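Local atomic coordinates of protein angel homolog 2 (PDB entry 6RVZ), a protein that probably binds mRNA 3'-untranslated regions, belongs to the CCR4/nocturin family and here holds adenosine-2',3'-vanadate beside a magnesium ion. Residues 58-63 / 103-108; 126-131 / 138-143; 192-197 / 235-240; 361-366 / 416-421. All blocks are in the same frame, centred on the assembly; numbering follows the deposited sequence.

Interaction 1: residues 58-63 / 103-108; sequences NILSQD and LQEVQE. With MG (magnesium ion), chain C; KL2 (adenosine-2',3'-vanadate), chain B.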
# COMPACT_ATOMS: atom_id res chain seq x y z
N ASN A 58 6.41 -0.83 4.29
CA ASN A 58 6.96 0.52 4.31
C ASN A 58 8.24 0.45 5.13
O ASN A 58 8.18 0.23 6.34
CB ASN A 58 5.92 1.50 4.87
CG ASN A 58 6.40 2.93 4.93
OD1 ASN A 58 7.57 3.20 5.21
ND2 ASN A 58 5.50 3.87 4.67
N ILE A 59 9.40 0.59 4.48
CA ILE A 59 10.67 0.30 5.13
C ILE A 59 11.27 1.55 5.79
O ILE A 59 12.30 1.42 6.46
CB ILE A 59 11.66 -0.36 4.14
CG1 ILE A 59 12.14 0.59 3.04
CG2 ILE A 59 11.05 -1.62 3.56
CD1 ILE A 59 13.29 0.05 2.22
N LEU A 60 10.64 2.72 5.63
CA LEU A 60 11.06 4.00 6.20
C LEU A 60 12.33 4.50 5.52
O LEU A 60 13.42 3.97 5.73
CB LEU A 60 11.23 3.91 7.73
CG LEU A 60 11.73 5.18 8.43
CD1 LEU A 60 10.85 6.40 8.16
CD2 LEU A 60 11.82 4.92 9.93
N SER A 61 12.16 5.55 4.70
CA SER A 61 13.26 6.21 4.02
C SER A 61 14.11 6.93 5.06
O SER A 61 13.56 7.64 5.89
CB SER A 61 12.69 7.16 2.99
OG SER A 61 13.55 8.27 2.77
N GLN A 62 15.45 6.77 5.03
CA GLN A 62 16.30 7.44 6.00
C GLN A 62 16.11 8.96 5.94
O GLN A 62 16.15 9.62 6.97
CB GLN A 62 17.77 7.13 5.73
CG GLN A 62 18.71 7.56 6.85
CD GLN A 62 18.49 6.79 8.12
OE1 GLN A 62 18.05 5.65 8.12
NE2 GLN A 62 18.81 7.42 9.25
N ASP A 63 15.92 9.50 4.72
CA ASP A 63 15.73 10.92 4.49
C ASP A 63 14.44 11.36 5.17
O ASP A 63 14.43 12.39 5.85
CB ASP A 63 15.73 11.26 3.00
CG ASP A 63 17.10 11.29 2.36
OD1 ASP A 63 18.09 10.98 3.06
OD2 ASP A 63 17.18 11.64 1.17
N LEU A 103 7.03 -2.76 -1.62
CA LEU A 103 7.72 -1.91 -0.66
C LEU A 103 7.35 -0.44 -0.90
O LEU A 103 7.12 -0.03 -2.03
CB LEU A 103 9.23 -2.11 -0.80
CG LEU A 103 9.72 -3.56 -0.77
CD1 LEU A 103 11.20 -3.62 -1.08
CD2 LEU A 103 9.43 -4.21 0.57
N GLN A 104 7.31 0.34 0.20
CA GLN A 104 7.10 1.78 0.16
C GLN A 104 8.27 2.46 0.87
O GLN A 104 8.98 1.83 1.65
CB GLN A 104 5.76 2.15 0.80
CG GLN A 104 4.57 1.41 0.21
CD GLN A 104 4.31 0.08 0.87
OE1 GLN A 104 4.47 -0.08 2.08
NE2 GLN A 104 3.91 -0.90 0.07
N GLU A 105 8.45 3.76 0.59
CA GLU A 105 9.54 4.58 1.11
C GLU A 105 10.89 3.95 0.77
O GLU A 105 11.78 3.88 1.62
CB GLU A 105 9.39 4.82 2.61
CG GLU A 105 8.18 5.64 2.99
CD GLU A 105 8.22 6.19 4.41
OE1 GLU A 105 9.33 6.44 4.92
OE2 GLU A 105 7.13 6.37 5.00
N VAL A 106 11.03 3.52 -0.48
CA VAL A 106 12.27 2.98 -1.01
C VAL A 106 13.08 4.15 -1.56
O VAL A 106 12.75 4.68 -2.62
CB VAL A 106 11.99 1.90 -2.08
CG1 VAL A 106 13.27 1.38 -2.71
CG2 VAL A 106 11.16 0.76 -1.52
N GLN A 107 14.14 4.54 -0.83
CA GLN A 107 14.95 5.70 -1.18
C GLN A 107 15.82 5.36 -2.39
O GLN A 107 16.44 4.30 -2.43
CB GLN A 107 15.79 6.10 0.04
CG GLN A 107 16.29 7.53 -0.00
CD GLN A 107 16.83 7.96 1.34
OE1 GLN A 107 16.07 8.12 2.30
NE2 GLN A 107 18.13 8.14 1.43
N GLU A 108 15.87 6.28 -3.37
CA GLU A 108 16.48 6.02 -4.66
C GLU A 108 17.96 5.66 -4.51
O GLU A 108 18.39 4.63 -5.04
CB GLU A 108 16.34 7.24 -5.59
CG GLU A 108 17.15 7.13 -6.87
CD GLU A 108 17.10 8.36 -7.77
OE1 GLU A 108 17.14 9.49 -7.24
OE2 GLU A 108 17.02 8.18 -9.01
MG MG C . 6.71 7.08 6.99
O2V KL2 B . 2.80 7.98 8.31
V KL2 B . 3.74 7.41 6.67
O2' KL2 B . 5.19 8.71 7.03
O1V KL2 B . 2.15 6.13 6.15
O3V KL2 B . 5.14 5.85 6.73
O3' KL2 B . 3.55 8.51 5.01
C3' KL2 B . 4.33 9.71 5.04
C2' KL2 B . 4.89 9.96 6.43
C4' KL2 B . 5.58 9.67 4.19
C5' KL2 B . 5.28 9.99 2.73
O5' KL2 B . 4.87 11.35 2.60
O4' KL2 B . 6.48 10.62 4.81
C1' KL2 B . 6.14 10.79 6.20
N1 KL2 B . 4.59 14.16 9.87
C2 KL2 B . 4.71 12.82 9.96
N3 KL2 B . 5.13 12.09 8.91
C4 KL2 B . 5.43 12.69 7.74
C5 KL2 B . 5.31 14.06 7.62
C6 KL2 B . 4.87 14.80 8.72
N6 KL2 B . 4.74 16.15 8.63
N7 KL2 B . 5.66 14.40 6.37
C8 KL2 B . 5.99 13.26 5.74
N9 KL2 B . 5.86 12.22 6.56
O HOH W 1 7.68 5.16 7.30
O HOH W 2 20.07 9.23 3.67
O HOH W 3 8.36 8.16 6.81
O HOH W 4 6.61 7.20 9.07
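E105 reaches from strand 100-107 to the end of strand 49-58 and the loop 59-61 and on to the metal, and its side chain can be followed atom by atom. CB lies 3.5 Å from S61 N. CG passes N58 OD1 at 3.4 Å, and from there the extended chain (chi2 -165°) carries the carboxylate past L60 to the magnesium ion. OE1 accepts from S61 N on its anti side at 3.0 Å and also accepts a hydrogen bond from a metal-bound water. OE2 binds the magnesium directly, the one protein atom among six ligands that include three waters and two oxygens of the vanadate adduct. The same OE2 receives N58 ND2 from above the carboxylate plane at 3.0 Å. The planes of amide and carboxylate stand 72° apart, and N58 ND2 has a further partner in D236. N58 OD1 closes an Asx turn onto L60 N.

At the other end, Q107 OE1 accepts from S61 OG (2.6 Å) and D63 N (2.8 Å), both in its carbonyl plane, at the start of helix 62-67. With an alanine here, S61 OG and D63 N would probably be left without their shared acceptor and the first helical turn less firmly tied to the strand. A single carboxylate thus serves metal, water, side-chain amide and backbone together, so the loop fixes the rotation of the magnesium ligand.

Interaction 2: residues 126-131 / 138-143; sequences CEYKMR and GCAICF. With KL2 (adenosine-2',3'-vanadate), chain B.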
# COMPACT_ATOMS: atom_id res chain seq x y z
N CYS A 126 13.17 -6.69 -9.78
CA CYS A 126 12.69 -5.49 -9.11
C CYS A 126 12.28 -4.42 -10.13
O CYS A 126 13.00 -4.16 -11.10
CB CYS A 126 13.77 -4.93 -8.19
SG CYS A 126 14.41 -6.15 -7.01
N GLU A 127 11.10 -3.82 -9.89
CA GLU A 127 10.59 -2.68 -10.65
C GLU A 127 10.33 -1.53 -9.67
O GLU A 127 9.71 -1.73 -8.63
CB GLU A 127 9.31 -3.07 -11.39
CG GLU A 127 9.54 -4.05 -12.53
CD GLU A 127 10.30 -3.49 -13.71
OE1 GLU A 127 10.30 -2.25 -13.88
OE2 GLU A 127 10.88 -4.28 -14.47
N TYR A 128 10.79 -0.32 -10.03
CA TYR A 128 10.79 0.84 -9.15
C TYR A 128 10.01 1.98 -9.80
O TYR A 128 10.04 2.14 -11.02
CB TYR A 128 12.23 1.24 -8.86
CG TYR A 128 12.43 2.39 -7.90
CD1 TYR A 128 12.06 2.30 -6.57
CD2 TYR A 128 13.06 3.56 -8.31
CE1 TYR A 128 12.26 3.34 -5.68
CE2 TYR A 128 13.29 4.61 -7.43
CZ TYR A 128 12.89 4.50 -6.11
OH TYR A 128 13.09 5.53 -5.23
N LYS A 129 9.30 2.76 -8.97
CA LYS A 129 8.70 4.01 -9.39
C LYS A 129 8.91 5.04 -8.28
O LYS A 129 8.31 4.95 -7.21
CB LYS A 129 7.20 3.85 -9.69
CG LYS A 129 6.48 5.12 -10.13
CD LYS A 129 7.23 5.91 -11.19
CE LYS A 129 6.48 7.13 -11.68
NZ LYS A 129 7.28 7.94 -12.63
N MET A 130 9.79 6.01 -8.56
CA MET A 130 10.12 7.07 -7.62
C MET A 130 9.03 8.13 -7.64
O MET A 130 8.40 8.37 -8.67
CB MET A 130 11.45 7.71 -8.02
CG MET A 130 12.11 8.50 -6.90
SD MET A 130 13.68 9.24 -7.40
CE MET A 130 13.22 10.03 -8.94
N ARG A 131 8.80 8.77 -6.48
CA ARG A 131 7.96 9.96 -6.40
C ARG A 131 8.59 11.06 -7.26
O ARG A 131 9.80 11.07 -7.46
CB ARG A 131 7.76 10.38 -4.94
CG ARG A 131 6.84 9.47 -4.14
CD ARG A 131 6.27 10.15 -2.91
NE ARG A 131 7.24 10.31 -1.84
CZ ARG A 131 7.10 11.12 -0.80
NH1 ARG A 131 8.03 11.17 0.13
NH2 ARG A 131 6.03 11.89 -0.70
N GLY A 138 10.19 6.06 -3.26
CA GLY A 138 9.13 5.55 -4.11
C GLY A 138 8.67 4.15 -3.72
O GLY A 138 8.99 3.66 -2.64
N CYS A 139 7.90 3.55 -4.63
CA CYS A 139 7.39 2.20 -4.49
C CYS A 139 8.20 1.25 -5.36
O CYS A 139 8.64 1.61 -6.46
CB CYS A 139 5.93 2.12 -4.92
SG CYS A 139 4.81 3.12 -3.90
N ALA A 140 8.40 0.03 -4.85
CA ALA A 140 8.97 -1.06 -5.63
C ALA A 140 8.03 -2.25 -5.56
O ALA A 140 7.43 -2.51 -4.52
CB ALA A 140 10.35 -1.39 -5.11
N ILE A 141 7.86 -2.93 -6.70
CA ILE A 141 7.26 -4.26 -6.73
C ILE A 141 8.34 -5.22 -7.23
O ILE A 141 8.88 -5.04 -8.32
CB ILE A 141 5.99 -4.29 -7.60
CG1 ILE A 141 4.95 -3.27 -7.13
CG2 ILE A 141 5.41 -5.70 -7.63
CD1 ILE A 141 3.72 -3.18 -8.02
N CYS A 142 8.65 -6.22 -6.39
CA CYS A 142 9.64 -7.23 -6.70
C CYS A 142 8.97 -8.61 -6.68
O CYS A 142 8.04 -8.83 -5.91
CB CYS A 142 10.79 -7.18 -5.70
SG CYS A 142 11.40 -5.50 -5.39
N PHE A 143 9.44 -9.51 -7.55
CA PHE A 143 8.90 -10.86 -7.63
C PHE A 143 10.03 -11.83 -7.95
O PHE A 143 11.01 -11.44 -8.59
CB PHE A 143 7.77 -10.93 -8.67
CG PHE A 143 8.20 -10.63 -10.08
CD1 PHE A 143 8.04 -9.36 -10.63
CD2 PHE A 143 8.78 -11.61 -10.87
CE1 PHE A 143 8.44 -9.09 -11.92
CE2 PHE A 143 9.18 -11.34 -12.17
CZ PHE A 143 9.01 -10.08 -12.69
O2V KL2 B . 2.80 7.98 8.31
V KL2 B . 3.74 7.41 6.67
O2' KL2 B . 5.19 8.71 7.03
O1V KL2 B . 2.15 6.13 6.15
O3V KL2 B . 5.14 5.85 6.73
O3' KL2 B . 3.55 8.51 5.01
C3' KL2 B . 4.33 9.71 5.04
C2' KL2 B . 4.89 9.96 6.43
C4' KL2 B . 5.58 9.67 4.19
C5' KL2 B . 5.28 9.99 2.73
O5' KL2 B . 4.87 11.35 2.60
O4' KL2 B . 6.48 10.62 4.81
C1' KL2 B . 6.14 10.79 6.20
N1 KL2 B . 4.59 14.16 9.87
C2 KL2 B . 4.71 12.82 9.96
N3 KL2 B . 5.13 12.09 8.91
C4 KL2 B . 5.43 12.69 7.74
C5 KL2 B . 5.31 14.06 7.62
C6 KL2 B . 4.87 14.80 8.72
N6 KL2 B . 4.74 16.15 8.63
N7 KL2 B . 5.66 14.40 6.37
C8 KL2 B . 5.99 13.26 5.74
N9 KL2 B . 5.86 12.22 6.56
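The beta hairpin of strands 124-130 and 137-144 ends one sheet of the fold, with 124-130 as the outermost strand. Two hydrogen-bonded antiparallel pairs hold it, E127 with I141 and K129 with C139. The bond from K129 N to C139 O is the most nearly straight at 165°, and its length is 2.8 Å. Between them Y128 faces A140, and the tyrosine CD1 lies 4.3 Å from A140 CB, which sits at the ring edge. Y128 CG stands anti to the backbone N (chi1 -177°), which carries the ring along the strand pair toward G138, and its OH bonds to V106 O. On the same face C126 SG meets C142 SG at 3.5 Å, a contact of two sulfurs without a disulfide. Beyond K129 and C139, the non-hydrogen-bonded pair M130 with G138 brings their CA atoms to 4.0 Å, a closeness that the missing side chain of glycine permits.

R131 turns the strand end to the ligand: C5' of the adenosine vanadate lies over one face of its guanidinium, which forms salt bridges with D137 and D169. The C126 and Y128 face lies under helix 108-121, while I141 packs on strands 171-179 and 189-195 of the second sheet, the helix-covered beta sandwich typical of the DNase I-like fold.

Interaction 3: residues 192-197 / 235-240; sequences ANTHLL and GDFNSV. With KL2 (adenosine-2',3'-vanadate), chain B.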
# COMPACT_ATOMS: atom_id res chain seq x y z
N ALA A 192 -0.56 -4.43 -7.68
CA ALA A 192 -0.50 -2.99 -7.55
C ALA A 192 0.08 -2.61 -6.19
O ALA A 192 -0.10 -3.33 -5.21
CB ALA A 192 -1.88 -2.39 -7.73
N ASN A 193 0.79 -1.47 -6.15
CA ASN A 193 1.43 -0.94 -4.96
C ASN A 193 1.35 0.58 -5.01
O ASN A 193 1.46 1.17 -6.08
CB ASN A 193 2.87 -1.46 -4.83
CG ASN A 193 3.60 -0.97 -3.59
OD1 ASN A 193 2.98 -0.51 -2.64
ND2 ASN A 193 4.92 -1.08 -3.60
N THR A 194 1.13 1.23 -3.85
CA THR A 194 1.11 2.68 -3.78
C THR A 194 1.48 3.16 -2.37
O THR A 194 1.53 2.38 -1.42
CB THR A 194 -0.26 3.25 -4.19
OG1 THR A 194 -0.10 4.65 -4.47
CG2 THR A 194 -1.33 3.08 -3.14
N HIS A 195 1.75 4.47 -2.28
CA HIS A 195 1.86 5.21 -1.04
C HIS A 195 1.10 6.53 -1.22
O HIS A 195 1.61 7.44 -1.87
CB HIS A 195 3.34 5.41 -0.67
CG HIS A 195 3.56 5.95 0.71
ND1 HIS A 195 4.83 6.03 1.26
CD2 HIS A 195 2.71 6.41 1.64
CE1 HIS A 195 4.73 6.53 2.48
NE2 HIS A 195 3.44 6.77 2.73
N LEU A 196 -0.12 6.61 -0.68
CA LEU A 196 -1.00 7.75 -0.88
C LEU A 196 -0.53 8.95 -0.05
O LEU A 196 0.19 8.77 0.94
CB LEU A 196 -2.44 7.37 -0.52
CG LEU A 196 -3.12 6.34 -1.42
CD1 LEU A 196 -4.61 6.30 -1.15
CD2 LEU A 196 -2.86 6.62 -2.89
N LEU A 197 -0.96 10.15 -0.46
CA LEU A 197 -0.67 11.41 0.21
C LEU A 197 -0.89 11.26 1.72
O LEU A 197 -1.91 10.74 2.15
CB LEU A 197 -1.59 12.50 -0.36
CG LEU A 197 -1.54 13.85 0.35
CD1 LEU A 197 -0.15 14.48 0.23
CD2 LEU A 197 -2.59 14.80 -0.20
N GLY A 235 -0.14 -1.56 -0.25
CA GLY A 235 0.44 -0.24 -0.09
C GLY A 235 0.11 0.42 1.25
O GLY A 235 -0.63 -0.12 2.08
N ASP A 236 0.71 1.61 1.41
CA ASP A 236 0.44 2.52 2.51
C ASP A 236 -0.58 3.54 2.01
O ASP A 236 -0.25 4.43 1.23
CB ASP A 236 1.76 3.15 2.97
CG ASP A 236 1.65 4.02 4.21
OD1 ASP A 236 0.53 4.45 4.54
OD2 ASP A 236 2.71 4.25 4.84
N PHE A 237 -1.83 3.41 2.47
CA PHE A 237 -2.93 4.23 2.00
C PHE A 237 -3.16 5.43 2.93
O PHE A 237 -4.02 6.26 2.65
CB PHE A 237 -4.19 3.37 1.84
CG PHE A 237 -4.11 2.39 0.70
CD1 PHE A 237 -3.40 1.20 0.83
CD2 PHE A 237 -4.74 2.65 -0.51
CE1 PHE A 237 -3.32 0.30 -0.23
CE2 PHE A 237 -4.66 1.75 -1.56
CZ PHE A 237 -3.95 0.58 -1.42
N ASN A 238 -2.40 5.50 4.03
CA ASN A 238 -2.47 6.60 4.99
C ASN A 238 -3.93 6.84 5.40
O ASN A 238 -4.34 7.97 5.65
CB ASN A 238 -1.79 7.86 4.45
CG ASN A 238 -0.32 7.95 4.82
OD1 ASN A 238 0.04 7.71 5.97
ND2 ASN A 238 0.53 8.31 3.87
N SER A 239 -4.69 5.74 5.51
CA SER A 239 -6.10 5.75 5.87
C SER A 239 -6.36 4.56 6.79
O SER A 239 -5.78 3.50 6.59
CB SER A 239 -6.98 5.70 4.64
OG SER A 239 -6.65 6.72 3.72
N VAL A 240 -7.23 4.75 7.79
CA VAL A 240 -7.42 3.78 8.86
C VAL A 240 -8.61 2.89 8.52
O VAL A 240 -9.47 3.27 7.73
CB VAL A 240 -7.58 4.46 10.23
CG1 VAL A 240 -6.36 5.29 10.59
CG2 VAL A 240 -8.84 5.32 10.30
O2V KL2 B . 2.80 7.98 8.31
V KL2 B . 3.74 7.41 6.67
O2' KL2 B . 5.19 8.71 7.03
O1V KL2 B . 2.15 6.13 6.15
O3V KL2 B . 5.14 5.85 6.73
O3' KL2 B . 3.55 8.51 5.01
C3' KL2 B . 4.33 9.71 5.04
C2' KL2 B . 4.89 9.96 6.43
C4' KL2 B . 5.58 9.67 4.19
C5' KL2 B . 5.28 9.99 2.73
O5' KL2 B . 4.87 11.35 2.60
O4' KL2 B . 6.48 10.62 4.81
C1' KL2 B . 6.14 10.79 6.20
N1 KL2 B . 4.59 14.16 9.87
C2 KL2 B . 4.71 12.82 9.96
N3 KL2 B . 5.13 12.09 8.91
C4 KL2 B . 5.43 12.69 7.74
C5 KL2 B . 5.31 14.06 7.62
C6 KL2 B . 4.87 14.80 8.72
N6 KL2 B . 4.74 16.15 8.63
N7 KL2 B . 5.66 14.40 6.37
C8 KL2 B . 5.99 13.26 5.74
N9 KL2 B . 5.86 12.22 6.56
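H195 and D236 run abreast, imidazole and carboxylate almost parallel, their planes 13° apart. Both side chains leave the backbone with CG opposite the N (chi1 -170° and -173°), which sends them together from neighbouring parallel strands toward the ligand. D236 CB sits over one face of the H195 ring, 4.0 Å from its centroid, a CH-pi contact. The edge of that ring faces the adduct: H195 NE2 donates to O3' of the adenosine vanadate at 2.9 Å.

N238 completes the grip. Its ND2 gives one bond to L196 O at 3.0 Å, close to the amide plane, and another to the same O3' at 3.2 Å, so two donors hold that oxygen and the backbone fixes how the N238 amide is turned. D236 OD1 accepts from N238 N in an Asx turn, while its OD2 is engaged by N58.

Away from the ligand, T194 crosses F237 at about a right angle and lays CG2 over the phenyl face, while L196 CD1 approaches F237 CD2 obliquely at 3.7 Å. Main-chain bonds from D236 N to T194 O and from L196 N to D236 O join the strands. They belong to a beta-alpha-beta unit whose helix 203-221 touches T194 and L196, while strand 360-369 flanks 231-236, with Y365 beside F237.

Interaction 4: residues 361-366 / 416-421; sequences ITVDYI and SDHLPL. With KL2 (adenosine-2',3'-vanadate), chain B.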
# COMPACT_ATOMS: atom_id res chain seq x y z
N ILE A 361 -1.33 3.20 14.50
CA ILE A 361 -2.52 2.97 13.68
C ILE A 361 -2.21 1.92 12.61
O ILE A 361 -1.05 1.56 12.39
CB ILE A 361 -3.00 4.29 13.04
CG1 ILE A 361 -1.88 4.96 12.23
CG2 ILE A 361 -3.58 5.23 14.08
CD1 ILE A 361 -2.28 6.27 11.58
N THR A 362 -3.28 1.42 11.96
CA THR A 362 -3.20 0.67 10.71
C THR A 362 -3.39 1.63 9.54
O THR A 362 -4.42 2.30 9.47
CB THR A 362 -4.25 -0.45 10.66
OG1 THR A 362 -3.87 -1.50 11.55
CG2 THR A 362 -4.44 -1.03 9.28
N VAL A 363 -2.39 1.72 8.65
CA VAL A 363 -2.52 2.45 7.39
C VAL A 363 -2.04 1.59 6.22
O VAL A 363 -2.13 2.03 5.07
CB VAL A 363 -1.76 3.80 7.42
CG1 VAL A 363 -2.35 4.77 8.43
CG2 VAL A 363 -0.26 3.62 7.67
N ASP A 364 -1.54 0.38 6.50
CA ASP A 364 -1.03 -0.54 5.49
C ASP A 364 -2.05 -1.66 5.28
O ASP A 364 -2.68 -2.11 6.23
CB ASP A 364 0.33 -1.11 5.91
CG ASP A 364 1.38 -0.06 6.19
OD1 ASP A 364 1.97 0.46 5.22
OD2 ASP A 364 1.61 0.23 7.38
N TYR A 365 -2.19 -2.09 4.02
CA TYR A 365 -3.16 -3.11 3.65
C TYR A 365 -2.61 -4.00 2.53
O TYR A 365 -1.80 -3.56 1.72
CB TYR A 365 -4.48 -2.47 3.20
CG TYR A 365 -5.09 -1.52 4.21
CD1 TYR A 365 -5.98 -1.97 5.17
CD2 TYR A 365 -4.77 -0.17 4.20
CE1 TYR A 365 -6.53 -1.10 6.11
CE2 TYR A 365 -5.31 0.71 5.12
CZ TYR A 365 -6.19 0.24 6.08
OH TYR A 365 -6.73 1.10 6.99
N ILE A 366 -3.04 -5.27 2.54
CA ILE A 366 -3.00 -6.12 1.36
C ILE A 366 -4.44 -6.44 0.98
O ILE A 366 -5.13 -7.16 1.71
CB ILE A 366 -2.18 -7.41 1.61
CG1 ILE A 366 -0.73 -7.10 2.02
CG2 ILE A 366 -2.23 -8.31 0.38
CD1 ILE A 366 0.08 -8.32 2.39
N SER A 416 12.01 -0.69 11.07
CA SER A 416 11.10 0.27 10.46
C SER A 416 10.08 0.73 11.50
O SER A 416 9.86 0.04 12.49
CB SER A 416 10.41 -0.30 9.25
OG SER A 416 9.45 0.62 8.73
N ASP A 417 9.45 1.89 11.26
CA ASP A 417 8.36 2.37 12.09
C ASP A 417 7.04 1.73 11.64
O ASP A 417 6.00 1.98 12.25
CB ASP A 417 8.30 3.90 12.15
CG ASP A 417 8.07 4.62 10.83
OD1 ASP A 417 8.15 3.96 9.78
OD2 ASP A 417 7.84 5.84 10.88
N HIS A 418 7.10 0.90 10.58
CA HIS A 418 6.00 0.03 10.18
C HIS A 418 6.36 -1.43 10.44
O HIS A 418 7.54 -1.77 10.53
CB HIS A 418 5.67 0.22 8.69
CG HIS A 418 5.08 1.55 8.35
ND1 HIS A 418 3.78 1.69 7.91
CD2 HIS A 418 5.61 2.79 8.36
CE1 HIS A 418 3.53 2.96 7.68
NE2 HIS A 418 4.63 3.66 7.95
N LEU A 419 5.33 -2.29 10.53
CA LEU A 419 5.48 -3.73 10.52
C LEU A 419 5.25 -4.25 9.11
O LEU A 419 4.39 -3.73 8.40
CB LEU A 419 4.46 -4.36 11.48
CG LEU A 419 4.62 -4.04 12.96
CD1 LEU A 419 3.45 -4.59 13.76
CD2 LEU A 419 5.94 -4.58 13.50
N PRO A 420 5.98 -5.29 8.64
CA PRO A 420 5.70 -5.91 7.35
C PRO A 420 4.41 -6.74 7.39
O PRO A 420 4.20 -7.49 8.34
CB PRO A 420 6.93 -6.81 7.10
CG PRO A 420 7.44 -7.14 8.48
CD PRO A 420 7.13 -5.92 9.33
N LEU A 421 3.56 -6.55 6.38
CA LEU A 421 2.38 -7.37 6.17
C LEU A 421 2.77 -8.54 5.28
O LEU A 421 3.56 -8.36 4.35
CB LEU A 421 1.27 -6.53 5.52
CG LEU A 421 0.46 -5.62 6.45
CD1 LEU A 421 1.34 -4.59 7.14
CD2 LEU A 421 -0.66 -4.93 5.68
O2V KL2 B . 2.80 7.98 8.31
V KL2 B . 3.74 7.41 6.67
O2' KL2 B . 5.19 8.71 7.03
O1V KL2 B . 2.15 6.13 6.15
O3V KL2 B . 5.14 5.85 6.73
O3' KL2 B . 3.55 8.51 5.01
C3' KL2 B . 4.33 9.71 5.04
C2' KL2 B . 4.89 9.96 6.43
C4' KL2 B . 5.58 9.67 4.19
C5' KL2 B . 5.28 9.99 2.73
O5' KL2 B . 4.87 11.35 2.60
O4' KL2 B . 6.48 10.62 4.81
C1' KL2 B . 6.14 10.79 6.20
N1 KL2 B . 4.59 14.16 9.87
C2 KL2 B . 4.71 12.82 9.96
N3 KL2 B . 5.13 12.09 8.91
C4 KL2 B . 5.43 12.69 7.74
C5 KL2 B . 5.31 14.06 7.62
C6 KL2 B . 4.87 14.80 8.72
N6 KL2 B . 4.74 16.15 8.63
N7 KL2 B . 5.66 14.40 6.37
C8 KL2 B . 5.99 13.26 5.74
N9 KL2 B . 5.86 12.22 6.56
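Polar contact between these segments centres on H418 and D364. H418 ND1 donates to D364 OD2 over 2.7 Å at an N-H...O angle of 156°, and D364 OD2 accepts with its syn lone pair. The acceptor lies in the plane of the imidazole, yet carboxylate and ring are turned 75° against each other. D364 OD2 has a second partner in T353, so the acceptor is itself held. The other ring nitrogen, H418 NE2, donates to the vanadate oxygen O3V at 2.6 Å, which fixes the ring at both ends. Replacement by a phenylalanine removes both ring nitrogens, and would probably leave D364 OD2 without its imidazole donor and O3V without this bond. Two residues earlier, S416 OG accepts from the backbone N of H418 in an ST turn.

The apolar contacts begin with V363 CG2, at the imidazole edge 3.8 Å from H418 CE1. Farther from the ligand, L421 fills in behind D364: its CD1 lies 3.8 Å from D364 CB, and CD2 rests near D364 O. I366 and L421 lie antiparallel alongside one another, with I366 CD1 3.8 Å from L421 CB. A histidine from a Ser-Asp-His sequence, paired with an aspartate and turned to the phosphate-like group, is typical of the active site of DNase I-like enzymes.

Interactions 1, 3 and 4 meet round the adenosine vanadate, their centres 10 to 13 Å apart, so residues distant in sequence form one site. N58 joins all three: its ND2 lies 2.8 Å from D236 OD2 of interaction 3, and its O lies 2.7 Å from S416 OG of interaction 4. Strands 231-236 of interaction 3 and 360-369 of interaction 4 are neighbours in one sheet, with F237 N 3.0 Å from V363 O. Interaction 2 reaches the ligand through R131 and otherwise continues the sheet of interaction 1, where V106 O is 2.8 Å from Y128 OH. It does not touch interaction 4, the nearest atoms being about 10 Å apart. Q104 NE2, 2.9 Å from N193 OD1, links the two sheets beneath the site.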